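Local coordinates for regulatory protein of LacI family (Chloroflexus aggregans, PDB 3BBL), which probably regulates transcription as a LacI-family DNA-binding protein, with a periplasmic-binding-protein-like part expected to sense a small effector, at residues 101-106 and 251-256; 119-124 and 154-159; 145-150 and 161-166; 244-249 and 268-273. All blocks are in the same frame, centred on the assembly; numbering follows the deposited sequence.

From the N terminus, 101-106 comes first and waits for 251-256, so contact 1 closes a loop of 144 residues that crosses between the two lobes and returns. Contacts 2 and 3 are nested inside it and cross each other: 119-124, 145-150, 154-159 and 161-166 alternate in packing helices 109-123 and 138-153 and strand 163-165 in the second lobe, on the far side of the chain's centre from contact 1. Contact 4 opens at 244-249, just before contact 1 closes on the same helix 243-258, and is completed by strand 267-275; these two contacts cross, and their strands are neighbours in the sheet.

Contact 1 of 4, residues 101-106 and 251-256; sequences DFAWVD and IELLVA
Leu253 meets the segment 101-106 through one methyl, CD2, which lies 4.2 Å from Ala103 CB. The same methyl is 4.3 Å from Val105 CG2 and sits at a similar distance from the carbonyl oxygen of Trp104, so a single branch touches three successive residues. With CG anti to the backbone N (chi1 179°), the leucine stretches straight off the helix to reach them. No hydrogen bond spans the gap; the contact is wholly one of van der Waals packing.

Alternation along the extended chain decides which residues take part. Ala103 and Val105 direct CB at the helix, whereas the side chain of Trp104 leaves on the other side, where its ring stacks with His267 and has Phe102 CD1 at its edge. Asp106 also avoids the helix and forms salt bridges with Arg95 and Arg138.

One shell out, Ile257 joins Ala103 and Cys250 joins Val105, extending the helix's apolar stripe beyond Leu253. The segment is held in register by backbone bonds to Ala92 on one flank and to Lys266 and Ile268 on the other. Leu253 and Leu254 both lean on Val91, and Leu254 continues to Ile7. This is the packing of a helix across a largely parallel sheet, as in the Rossmann-like N-terminal lobe of the periplasmic-binding-protein fold of LacI-family regulators.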
loop_
_atom_site.group_PDB
_atom_site.type_symbol
_atom_site.label_atom_id
_atom_site.label_comp_id
_atom_site.label_asym_id
_atom_site.label_seq_id
_atom_site.Cartn_x
_atom_site.Cartn_y
_atom_site.Cartn_z
ATOM N N ASP A 101 29.150 0.535 13.896
ATOM C CA ASP A 101 29.559 0.363 12.504
ATOM C C ASP A 101 29.053 -0.864 11.746
ATOM O O ASP A 101 29.086 -1.985 12.256
ATOM C CB ASP A 101 31.086 0.401 12.413
ATOM C CG ASP A 101 31.590 0.219 10.991
ATOM O OD1 ASP A 101 31.203 1.032 10.119
ATOM O OD2 ASP A 101 32.367 -0.734 10.747
ATOM N N PHE A 102 28.602 -0.627 10.515
ATOM C CA PHE A 102 28.097 -1.669 9.618
ATOM C C PHE A 102 27.615 -1.035 8.318
ATOM O O PHE A 102 27.545 0.189 8.214
ATOM C CB PHE A 102 26.960 -2.457 10.280
ATOM C CG PHE A 102 25.802 -1.608 10.717
ATOM C CD1 PHE A 102 24.727 -1.383 9.868
ATOM C CD2 PHE A 102 25.781 -1.040 11.987
ATOM C CE1 PHE A 102 23.645 -0.605 10.279
ATOM C CE2 PHE A 102 24.708 -0.263 12.406
ATOM C CZ PHE A 102 23.636 -0.046 11.552
ATOM N N ALA A 103 27.299 -1.860 7.324
ATOM C CA ALA A 103 26.832 -1.349 6.039
ATOM C C ALA A 103 25.359 -0.947 6.091
ATOM O O ALA A 103 24.522 -1.687 6.610
ATOM C CB ALA A 103 27.044 -2.394 4.953
ATOM N N TRP A 104 25.041 0.229 5.556
ATOM C CA TRP A 104 23.660 0.681 5.547
ATOM C C TRP A 104 23.293 1.717 4.505
ATOM O O TRP A 104 24.143 2.443 3.976
ATOM C CB TRP A 104 23.242 1.216 6.927
ATOM C CG TRP A 104 24.079 2.356 7.492
ATOM C CD1 TRP A 104 24.986 2.271 8.510
ATOM C CD2 TRP A 104 24.038 3.741 7.110
ATOM N NE1 TRP A 104 25.508 3.513 8.792
ATOM C CE2 TRP A 104 24.947 4.431 7.949
ATOM C CE3 TRP A 104 23.325 4.463 6.145
ATOM C CZ2 TRP A 104 25.157 5.810 7.851
ATOM C CZ3 TRP A 104 23.535 5.841 6.048
ATOM C CH2 TRP A 104 24.447 6.496 6.898
ATOM N N VAL A 105 21.997 1.750 4.216
ATOM C CA VAL A 105 21.404 2.704 3.302
ATOM C C VAL A 105 20.269 3.309 4.124
ATOM O O VAL A 105 19.533 2.586 4.796
ATOM C CB VAL A 105 20.804 2.025 2.054
ATOM C CG1 VAL A 105 20.108 3.068 1.185
ATOM C CG2 VAL A 105 21.894 1.318 1.257
ATOM N N ASP A 106 20.142 4.631 4.088
ATOM C CA ASP A 106 19.088 5.293 4.836
ATOM C C ASP A 106 18.665 6.601 4.195
ATOM O O ASP A 106 19.378 7.167 3.371
ATOM C CB ASP A 106 19.545 5.564 6.271
ATOM C CG ASP A 106 18.378 5.750 7.226
ATOM O OD1 ASP A 106 17.229 5.810 6.754
ATOM O OD2 ASP A 106 18.607 5.835 8.446
ATOM N N ILE A 251 20.413 -3.693 -2.468
ATOM C CA ILE A 251 20.807 -4.870 -3.230
ATOM C C ILE A 251 22.201 -4.675 -3.815
ATOM O O ILE A 251 23.074 -5.528 -3.696
ATOM C CB ILE A 251 19.810 -5.133 -4.381
ATOM C CG1 ILE A 251 18.456 -5.563 -3.809
ATOM C CG2 ILE A 251 20.357 -6.198 -5.322
ATOM C CD1 ILE A 251 18.496 -6.870 -3.034
ATOM N N GLU A 252 22.397 -3.521 -4.434
ATOM C CA GLU A 252 23.653 -3.163 -5.066
ATOM C C GLU A 252 24.840 -3.201 -4.112
ATOM O O GLU A 252 25.928 -3.632 -4.480
ATOM C CB GLU A 252 23.506 -1.772 -5.656
ATOM C CG GLU A 252 24.590 -1.349 -6.596
ATOM C CD GLU A 252 24.228 -0.061 -7.300
ATOM O OE1 GLU A 252 23.195 -0.038 -8.009
ATOM O OE2 GLU A 252 24.970 0.929 -7.136
ATOM N N LEU A 253 24.629 -2.752 -2.882
ATOM C CA LEU A 253 25.695 -2.726 -1.889
ATOM C C LEU A 253 25.945 -4.105 -1.290
ATOM O O LEU A 253 27.086 -4.481 -1.040
ATOM C CB LEU A 253 25.346 -1.732 -0.777
ATOM C CG LEU A 253 26.333 -1.586 0.383
ATOM C CD1 LEU A 253 27.697 -1.188 -0.149
ATOM C CD2 LEU A 253 25.818 -0.535 1.363
ATOM N N LEU A 254 24.875 -4.855 -1.059
ATOM C CA LEU A 254 24.998 -6.184 -0.479
ATOM C C LEU A 254 25.619 -7.163 -1.468
ATOM O O LEU A 254 26.423 -8.011 -1.090
ATOM C CB LEU A 254 23.629 -6.700 -0.032
ATOM C CG LEU A 254 23.643 -8.079 0.628
ATOM C CD1 LEU A 254 24.566 -8.056 1.843
ATOM C CD2 LEU A 254 22.234 -8.469 1.035
ATOM N N VAL A 255 25.249 -7.045 -2.738
ATOM C CA VAL A 255 25.796 -7.928 -3.760
ATOM C C VAL A 255 27.307 -7.723 -3.858
ATOM O O VAL A 255 28.057 -8.678 -4.049
ATOM C CB VAL A 255 25.148 -7.671 -5.147
ATOM C CG1 VAL A 255 25.897 -8.439 -6.225
ATOM C CG2 VAL A 255 23.686 -8.103 -5.128
ATOM N N ALA A 256 27.750 -6.478 -3.719
ATOM C CA ALA A 256 29.172 -6.173 -3.779
ATOM C C ALA A 256 29.886 -6.784 -2.575
ATOM O O ALA A 256 30.980 -7.326 -2.706
ATOM C CB ALA A 256 29.385 -4.667 -3.808
#

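Contact 2 of 4, residues 119-124 and 154-159; sequences YLIGRG and AQLPIE
The carbonyl oxygen of Ile121 accepts the amide of Gly124, N to O 2.9 Å, one of the bonds that finish helix 109-123 just where the isoleucine side chain reaches over to Ala154 and Leu156. A second bond of the same length runs from Arg123 N to Leu120 O. Gly124 then turns away with a positive phi of 108°, closing the helix as a Schellman motif. Gln155 ends helix 138-153 in the same way, so two helix ends capped alike lie side by side, with Ala154 just ahead of the second turn.

Between them the contact is purely apolar. Ile121 CD1 presses on Ala154 CB at 3.5 Å, the closest approach here, while its CG2 reaches the same methyl at 4.1 Å. Toward Leu156 the approach is tip to tip: Leu156 CD1 is 3.9 Å from Ile121 CD1, and CG1 is equally near. A chi1 of -67° sets CG1 beside the backbone N of Ile121, and the chain runs on extended, carrying CD1 out against both partners.

Behind this trio, Ile121 also rests on Ile128, as does Leu120, which goes on to Ala219 and Ile221. Leu156 is backed by Met151 and Arg126, and further along the loop Glu159 forms a salt bridge with Arg187. Two adjacent helices thus lie on one face of the central sheet, their C-terminal ends meeting beside strand 128-132, an arrangement of the alternating alpha/beta fold of the C-terminal lobe in the periplasmic-binding-protein family.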
loop_
_atom_site.group_PDB
_atom_site.type_symbol
_atom_site.label_atom_id
_atom_site.label_comp_id
_atom_site.label_asym_id
_atom_site.label_seq_id
_atom_site.Cartn_x
_atom_site.Cartn_y
_atom_site.Cartn_z
ATOM N N TYR A 119 10.262 25.715 4.703
ATOM C CA TYR A 119 9.241 26.130 3.756
ATOM C C TYR A 119 8.120 26.878 4.481
ATOM O O TYR A 119 7.684 27.938 4.041
ATOM C CB TYR A 119 8.661 24.920 3.021
ATOM C CG TYR A 119 7.601 25.317 2.023
ATOM C CD1 TYR A 119 7.945 25.775 0.756
ATOM C CD2 TYR A 119 6.255 25.311 2.377
ATOM C CE1 TYR A 119 6.972 26.226 -0.134
ATOM C CE2 TYR A 119 5.276 25.760 1.499
ATOM C CZ TYR A 119 5.639 26.216 0.248
ATOM O OH TYR A 119 4.655 26.672 -0.605
ATOM N N LEU A 120 7.651 26.322 5.594
ATOM C CA LEU A 120 6.596 26.972 6.355
ATOM C C LEU A 120 7.076 28.344 6.849
ATOM O O LEU A 120 6.363 29.329 6.743
ATOM C CB LEU A 120 6.159 26.080 7.518
ATOM C CG LEU A 120 5.440 24.803 7.071
ATOM C CD1 LEU A 120 5.293 23.862 8.253
ATOM C CD2 LEU A 120 4.074 25.152 6.473
ATOM N N ILE A 121 8.298 28.410 7.362
ATOM C CA ILE A 121 8.836 29.681 7.837
ATOM C C ILE A 121 8.908 30.681 6.679
ATOM O O ILE A 121 8.691 31.879 6.870
ATOM C CB ILE A 121 10.243 29.480 8.441
ATOM C CG1 ILE A 121 10.131 28.644 9.712
ATOM C CG2 ILE A 121 10.902 30.814 8.709
ATOM C CD1 ILE A 121 11.457 28.275 10.313
ATOM N N GLY A 122 9.200 30.170 5.483
ATOM C CA GLY A 122 9.288 31.009 4.302
ATOM C C GLY A 122 7.949 31.596 3.897
ATOM O O GLY A 122 7.887 32.559 3.135
ATOM N N ARG A 123 6.865 31.016 4.393
ATOM C CA ARG A 123 5.549 31.532 4.076
ATOM C C ARG A 123 5.171 32.553 5.147
ATOM O O ARG A 123 4.182 33.273 5.005
ATOM C CB ARG A 123 4.508 30.398 4.035
ATOM C CG ARG A 123 4.772 29.279 3.009
ATOM C CD ARG A 123 5.339 29.816 1.701
ATOM N NE ARG A 123 4.520 30.902 1.190
ATOM C CZ ARG A 123 4.994 31.949 0.519
ATOM N NH1 ARG A 123 6.293 32.060 0.267
ATOM N NH2 ARG A 123 4.160 32.891 0.112
ATOM N N GLY A 124 5.966 32.612 6.216
ATOM C CA GLY A 124 5.692 33.547 7.296
ATOM C C GLY A 124 5.179 32.901 8.577
ATOM O O GLY A 124 4.892 33.600 9.547
ATOM N N ALA A 154 15.861 29.729 12.609
ATOM C CA ALA A 154 15.035 30.907 12.348
ATOM C C ALA A 154 14.798 31.678 13.635
ATOM O O ALA A 154 14.172 32.730 13.635
ATOM C CB ALA A 154 13.708 30.498 11.729
ATOM N N GLN A 155 15.320 31.136 14.727
ATOM C CA GLN A 155 15.184 31.719 16.048
ATOM C C GLN A 155 13.727 31.889 16.454
ATOM O O GLN A 155 13.307 32.947 16.908
ATOM C CB GLN A 155 15.912 33.065 16.139
ATOM C CG GLN A 155 16.030 33.558 17.570
ATOM C CD GLN A 155 16.709 32.538 18.461
ATOM O OE1 GLN A 155 17.907 32.268 18.317
ATOM N NE2 GLN A 155 15.943 31.950 19.376
ATOM N N LEU A 156 12.953 30.831 16.284
ATOM C CA LEU A 156 11.553 30.845 16.668
ATOM C C LEU A 156 11.422 30.022 17.938
ATOM O O LEU A 156 12.214 29.112 18.183
ATOM C CB LEU A 156 10.680 30.238 15.567
ATOM C CG LEU A 156 10.524 31.060 14.286
ATOM C CD1 LEU A 156 9.762 30.248 13.243
ATOM C CD2 LEU A 156 9.797 32.369 14.608
ATOM N N PRO A 157 10.421 30.331 18.770
ATOM C CA PRO A 157 10.210 29.594 20.018
ATOM C C PRO A 157 10.014 28.110 19.759
ATOM O O PRO A 157 9.343 27.725 18.812
ATOM C CB PRO A 157 8.937 30.212 20.574
ATOM C CG PRO A 157 8.950 31.594 20.026
ATOM C CD PRO A 157 9.402 31.380 18.607
ATOM N N ILE A 158 10.621 27.280 20.594
ATOM C CA ILE A 158 10.461 25.843 20.495
ATOM C C ILE A 158 9.701 25.504 21.767
ATOM O O ILE A 158 10.289 25.256 22.816
ATOM C CB ILE A 158 11.819 25.145 20.441
ATOM C CG1 ILE A 158 12.515 25.532 19.133
ATOM C CG2 ILE A 158 11.647 23.648 20.557
ATOM C CD1 ILE A 158 13.905 24.973 18.962
ATOM N N GLU A 159 8.377 25.549 21.655
ATOM C CA GLU A 159 7.447 25.293 22.762
ATOM C C GLU A 159 7.202 23.829 23.046
ATOM O O GLU A 159 6.854 23.070 22.145
ATOM C CB GLU A 159 6.088 25.908 22.456
ATOM C CG GLU A 159 6.060 27.400 22.336
ATOM C CD GLU A 159 4.663 27.918 22.032
ATOM O OE1 GLU A 159 3.689 27.372 22.590
ATOM O OE2 GLU A 159 4.547 28.875 21.244
#

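Contact 3 of 4, residues 145-150 and 161-166; sequences QGYLEA and GYILRG
Apolar contacts join the helix to the strand through Ile163. Its CD1 meets Leu148 CD2 at 4.2 Å, the two side chains crossing at about a right angle. Leu148 does not start out pointing at the strand; only its end swings near. One atom back along the isoleucine, CG1 comes obliquely to the Tyr147 ring, 4.2 Å from CE2. Because chi1 of Ile163 is -60°, its longer branch lies beside the backbone N and serves both partners. At the end of the ring, Tyr147 OH stands 4.3 Å from Tyr162 CB, whose own ring leads away toward Leu180 and Pro189.

These pieces belong to a beta-alpha-beta crossover, strand 128-132, helix 138-153 and strand 163-165. Ile130 lies under both Tyr147 and Ile163 and exchanges backbone bonds with Tyr162 and Leu164.

Polar groups are satisfied off to the sides. Tyr147 OH hydrogen-bonds to the carbonyl oxygen of Ile128, and Tyr162 OH to that of Arg187. Along the helix, Gln145 NE2 donates to Glu149 OE2 at 3.2 Å (156° at the hydrogen), in the plane of the amide and using the carboxylate's anti lone pair; Glu149 OE1 pairs with Arg114.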
loop_
_atom_site.group_PDB
_atom_site.type_symbol
_atom_site.label_atom_id
_atom_site.label_comp_id
_atom_site.label_asym_id
_atom_site.label_seq_id
_atom_site.Cartn_x
_atom_site.Cartn_y
_atom_site.Cartn_z
ATOM N N GLN A 145 14.482 16.036 14.890
ATOM C CA GLN A 145 15.701 16.839 14.901
ATOM C C GLN A 145 15.680 17.927 13.829
ATOM O O GLN A 145 16.086 19.065 14.085
ATOM C CB GLN A 145 16.923 15.925 14.713
ATOM C CG GLN A 145 18.284 16.600 14.865
ATOM C CD GLN A 145 18.425 17.360 16.176
ATOM O OE1 GLN A 145 18.100 16.844 17.255
ATOM N NE2 GLN A 145 18.921 18.589 16.089
ATOM N N GLY A 146 15.206 17.578 12.638
ATOM C CA GLY A 146 15.139 18.543 11.552
ATOM C C GLY A 146 14.267 19.738 11.904
ATOM O O GLY A 146 14.564 20.876 11.538
ATOM N N TYR A 147 13.182 19.465 12.619
ATOM C CA TYR A 147 12.255 20.492 13.070
ATOM C C TYR A 147 12.982 21.440 14.042
ATOM O O TYR A 147 12.966 22.661 13.872
ATOM C CB TYR A 147 11.064 19.818 13.767
ATOM C CG TYR A 147 10.179 20.746 14.571
ATOM C CD1 TYR A 147 9.165 21.475 13.964
ATOM C CD2 TYR A 147 10.350 20.880 15.945
ATOM C CE1 TYR A 147 8.335 22.311 14.713
ATOM C CE2 TYR A 147 9.538 21.711 16.698
ATOM C CZ TYR A 147 8.530 22.424 16.080
ATOM O OH TYR A 147 7.709 23.232 16.829
ATOM N N LEU A 148 13.614 20.864 15.062
ATOM C CA LEU A 148 14.340 21.644 16.052
ATOM C C LEU A 148 15.387 22.528 15.390
ATOM O O LEU A 148 15.517 23.706 15.728
ATOM C CB LEU A 148 15.009 20.719 17.071
ATOM C CG LEU A 148 14.044 19.801 17.830
ATOM C CD1 LEU A 148 14.827 18.874 18.743
ATOM C CD2 LEU A 148 13.046 20.637 18.621
ATOM N N GLU A 149 16.127 21.965 14.441
ATOM C CA GLU A 149 17.159 22.719 13.739
ATOM C C GLU A 149 16.605 23.900 12.957
ATOM O O GLU A 149 17.148 24.999 13.017
ATOM C CB GLU A 149 17.936 21.805 12.787
ATOM C CG GLU A 149 19.119 21.117 13.419
ATOM C CD GLU A 149 19.695 20.010 12.544
ATOM O OE1 GLU A 149 19.830 20.222 11.313
ATOM O OE2 GLU A 149 20.016 18.931 13.095
ATOM N N ALA A 150 15.531 23.672 12.212
ATOM C CA ALA A 150 14.945 24.749 11.434
ATOM C C ALA A 150 14.386 25.845 12.341
ATOM O O ALA A 150 14.586 27.029 12.079
ATOM C CB ALA A 150 13.849 24.206 10.522
ATOM N N GLY A 161 4.780 22.761 24.515
ATOM C CA GLY A 161 3.363 22.571 24.282
ATOM C C GLY A 161 3.062 22.297 22.823
ATOM O O GLY A 161 1.983 21.819 22.493
ATOM N N TYR A 162 4.026 22.596 21.953
ATOM C CA TYR A 162 3.884 22.381 20.509
ATOM C C TYR A 162 4.538 21.094 20.013
ATOM O O TYR A 162 4.548 20.824 18.813
ATOM C CB TYR A 162 4.500 23.532 19.727
ATOM C CG TYR A 162 3.654 24.761 19.607
ATOM C CD1 TYR A 162 4.096 25.838 18.839
ATOM C CD2 TYR A 162 2.407 24.855 20.238
ATOM C CE1 TYR A 162 3.325 26.986 18.695
ATOM C CE2 TYR A 162 1.618 26.003 20.097
ATOM C CZ TYR A 162 2.087 27.061 19.322
ATOM O OH TYR A 162 1.330 28.179 19.124
ATOM N N ILE A 163 5.114 20.318 20.924
ATOM C CA ILE A 163 5.758 19.075 20.541
ATOM C C ILE A 163 5.009 17.957 21.227
ATOM O O ILE A 163 5.214 17.697 22.403
ATOM C CB ILE A 163 7.241 19.058 20.973
ATOM C CG1 ILE A 163 7.977 20.212 20.304
ATOM C CG2 ILE A 163 7.893 17.737 20.583
ATOM C CD1 ILE A 163 9.433 20.315 20.689
ATOM N N LEU A 164 4.128 17.300 20.488
ATOM C CA LEU A 164 3.331 16.222 21.054
ATOM C C LEU A 164 3.817 14.874 20.524
ATOM O O LEU A 164 3.891 14.660 19.318
ATOM C CB LEU A 164 1.853 16.447 20.712
ATOM C CG LEU A 164 1.347 17.880 20.958
ATOM C CD1 LEU A 164 -0.122 17.967 20.618
ATOM C CD2 LEU A 164 1.566 18.284 22.411
ATOM N N ARG A 165 4.160 13.973 21.437
ATOM C CA ARG A 165 4.663 12.653 21.076
ATOM C C ARG A 165 3.623 11.563 21.272
ATOM O O ARG A 165 2.912 11.544 22.272
ATOM C CB ARG A 165 5.891 12.328 21.919
ATOM C CG ARG A 165 7.065 13.257 21.715
ATOM C CD ARG A 165 8.104 12.960 22.776
ATOM N NE ARG A 165 9.342 13.714 22.619
ATOM C CZ ARG A 165 10.309 13.396 21.771
ATOM N NH1 ARG A 165 10.188 12.333 20.983
ATOM N NH2 ARG A 165 11.409 14.135 21.730
ATOM N N GLY A 166 3.556 10.645 20.316
ATOM C CA GLY A 166 2.597 9.561 20.385
ATOM C C GLY A 166 2.693 8.636 19.185
ATOM O O GLY A 166 3.558 8.798 18.318
#

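Contact 4 of 4, residues 244-249 and 268-273; sequences AEAGRK and ILLQPS
Leu270 lies across Glu245 at a slant and presses its two methyls on different parts of the helix. CD1 sits close against the backbone, 3.6 Å from Ala246 CA, and is 3.9 Å from Ala246 CB. It also touches the glutamate's aliphatic stem, Glu245 CG, at 3.8 Å, while CD2 is 4.0 Å from the carboxylate carbon, Glu245 CD. The glutamate chain is extended, CG anti to the backbone N (chi1 175°), which leaves the carboxylate carbon and OE1 against both leucine methyls.

One turn on, Lys249 gives only its methylene portion: CD meets Ile268 CD1 at 4.2 Å. The pairings Ala246 with Leu270 and Lys249 with Ile268 follow from the nearly antiparallel course of helix and strand, 170° between their axes. Val105 backs both Lys249 and Ile268, and Ile107 and Pro242 back Leu270.

Glu245 OE2 forms a salt bridge with Lys249 NZ at 3.4 Å, the hydrogen bond within it being weak, and a long one with Arg248 NH2. No hydrogen bond spans the two segments, which meet by van der Waals contact, mostly of hydrocarbon. The stems of Glu245 and Lys249 lie against Leu270 and Ile268 while their charged ends pair with each other, so these charges are partnered within the helix and not across the contact.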
loop_
_atom_site.group_PDB
_atom_site.type_symbol
_atom_site.label_atom_id
_atom_site.label_comp_id
_atom_site.label_asym_id
_atom_site.label_seq_id
_atom_site.Cartn_x
_atom_site.Cartn_y
_atom_site.Cartn_z
ATOM N N ALA A 244 12.314 3.411 -3.781
ATOM C CA ALA A 244 12.764 2.536 -4.857
ATOM C C ALA A 244 14.286 2.599 -4.966
ATOM O O ALA A 244 14.953 1.567 -5.023
ATOM C CB ALA A 244 12.119 2.938 -6.183
ATOM N N GLU A 245 14.832 3.811 -4.973
ATOM C CA GLU A 245 16.276 3.983 -5.071
ATOM C C GLU A 245 16.979 3.326 -3.886
ATOM O O GLU A 245 18.027 2.700 -4.040
ATOM C CB GLU A 245 16.637 5.469 -5.149
ATOM C CG GLU A 245 18.137 5.736 -5.132
ATOM C CD GLU A 245 18.498 7.211 -5.322
ATOM O OE1 GLU A 245 17.754 8.088 -4.813
ATOM O OE2 GLU A 245 19.538 7.497 -5.967
ATOM N N ALA A 246 16.398 3.461 -2.702
ATOM C CA ALA A 246 16.978 2.861 -1.517
ATOM C C ALA A 246 17.007 1.341 -1.674
ATOM O O ALA A 246 17.946 0.676 -1.240
ATOM C CB ALA A 246 16.169 3.250 -0.285
ATOM N N GLY A 247 15.970 0.799 -2.298
ATOM C CA GLY A 247 15.906 -0.633 -2.506
ATOM C C GLY A 247 17.028 -1.061 -3.425
ATOM O O GLY A 247 17.748 -2.008 -3.147
ATOM N N ARG A 248 17.178 -0.341 -4.528
ATOM C CA ARG A 248 18.215 -0.628 -5.502
ATOM C C ARG A 248 19.600 -0.533 -4.867
ATOM O O ARG A 248 20.460 -1.369 -5.121
ATOM C CB ARG A 248 18.097 0.349 -6.681
ATOM C CG ARG A 248 19.263 0.301 -7.662
ATOM C CD ARG A 248 18.999 1.133 -8.907
ATOM N NE ARG A 248 18.983 2.576 -8.651
ATOM C CZ ARG A 248 20.053 3.301 -8.338
ATOM N NH1 ARG A 248 21.247 2.725 -8.235
ATOM N NH2 ARG A 248 19.929 4.610 -8.137
ATOM N N LYS A 249 19.807 0.485 -4.037
ATOM C CA LYS A 249 21.091 0.683 -3.378
ATOM C C LYS A 249 21.411 -0.416 -2.374
ATOM O O LYS A 249 22.568 -0.779 -2.193
ATOM C CB LYS A 249 21.129 2.045 -2.676
ATOM C CG LYS A 249 21.275 3.243 -3.610
ATOM C CD LYS A 249 22.578 3.175 -4.397
ATOM C CE LYS A 249 22.993 4.544 -4.936
ATOM N NZ LYS A 249 21.954 5.173 -5.805
ATOM N N ILE A 268 25.328 4.643 2.760
ATOM C CA ILE A 268 24.670 5.426 1.731
ATOM C C ILE A 268 23.471 6.177 2.290
ATOM O O ILE A 268 22.492 5.575 2.739
ATOM C CB ILE A 268 24.241 4.523 0.554
ATOM C CG1 ILE A 268 25.479 3.841 -0.036
ATOM C CG2 ILE A 268 23.548 5.348 -0.517
ATOM C CD1 ILE A 268 25.173 2.812 -1.096
ATOM N N LEU A 269 23.572 7.504 2.272
ATOM C CA LEU A 269 22.517 8.375 2.780
ATOM C C LEU A 269 21.828 9.097 1.638
ATOM O O LEU A 269 22.442 9.898 0.944
ATOM C CB LEU A 269 23.099 9.401 3.754
ATOM C CG LEU A 269 22.098 10.369 4.385
ATOM C CD1 LEU A 269 21.120 9.601 5.257
ATOM C CD2 LEU A 269 22.839 11.413 5.203
ATOM N N LEU A 270 20.546 8.805 1.449
ATOM C CA LEU A 270 19.766 9.420 0.388
ATOM C C LEU A 270 18.933 10.585 0.922
ATOM O O LEU A 270 18.486 10.571 2.067
ATOM C CB LEU A 270 18.845 8.378 -0.247
ATOM C CG LEU A 270 19.530 7.120 -0.783
ATOM C CD1 LEU A 270 18.486 6.174 -1.342
ATOM C CD2 LEU A 270 20.531 7.494 -1.858
ATOM N N GLN A 271 18.718 11.588 0.079
ATOM C CA GLN A 271 17.943 12.753 0.463
ATOM C C GLN A 271 16.479 12.663 0.039
ATOM O O GLN A 271 16.164 12.200 -1.058
ATOM C CB GLN A 271 18.555 14.018 -0.149
ATOM C CG GLN A 271 19.941 14.350 0.359
ATOM C CD GLN A 271 19.995 14.443 1.871
ATOM O OE1 GLN A 271 20.690 13.666 2.527
ATOM N NE2 GLN A 271 19.255 15.391 2.435
ATOM N N PRO A 272 15.558 13.088 0.922
ATOM C CA PRO A 272 14.135 13.042 0.571
ATOM C C PRO A 272 13.777 14.330 -0.180
ATOM O O PRO A 272 14.603 15.232 -0.306
ATOM C CB PRO A 272 13.455 12.951 1.930
ATOM C CG PRO A 272 14.345 13.802 2.786
ATOM C CD PRO A 272 15.737 13.360 2.360
ATOM N N SER A 273 12.551 14.409 -0.680
ATOM C CA SER A 273 12.100 15.589 -1.403
ATOM C C SER A 273 10.814 16.111 -0.795
ATOM O O SER A 273 9.937 15.336 -0.431
ATOM C CB SER A 273 11.835 15.259 -2.870
ATOM O OG SER A 273 13.044 15.057 -3.569
#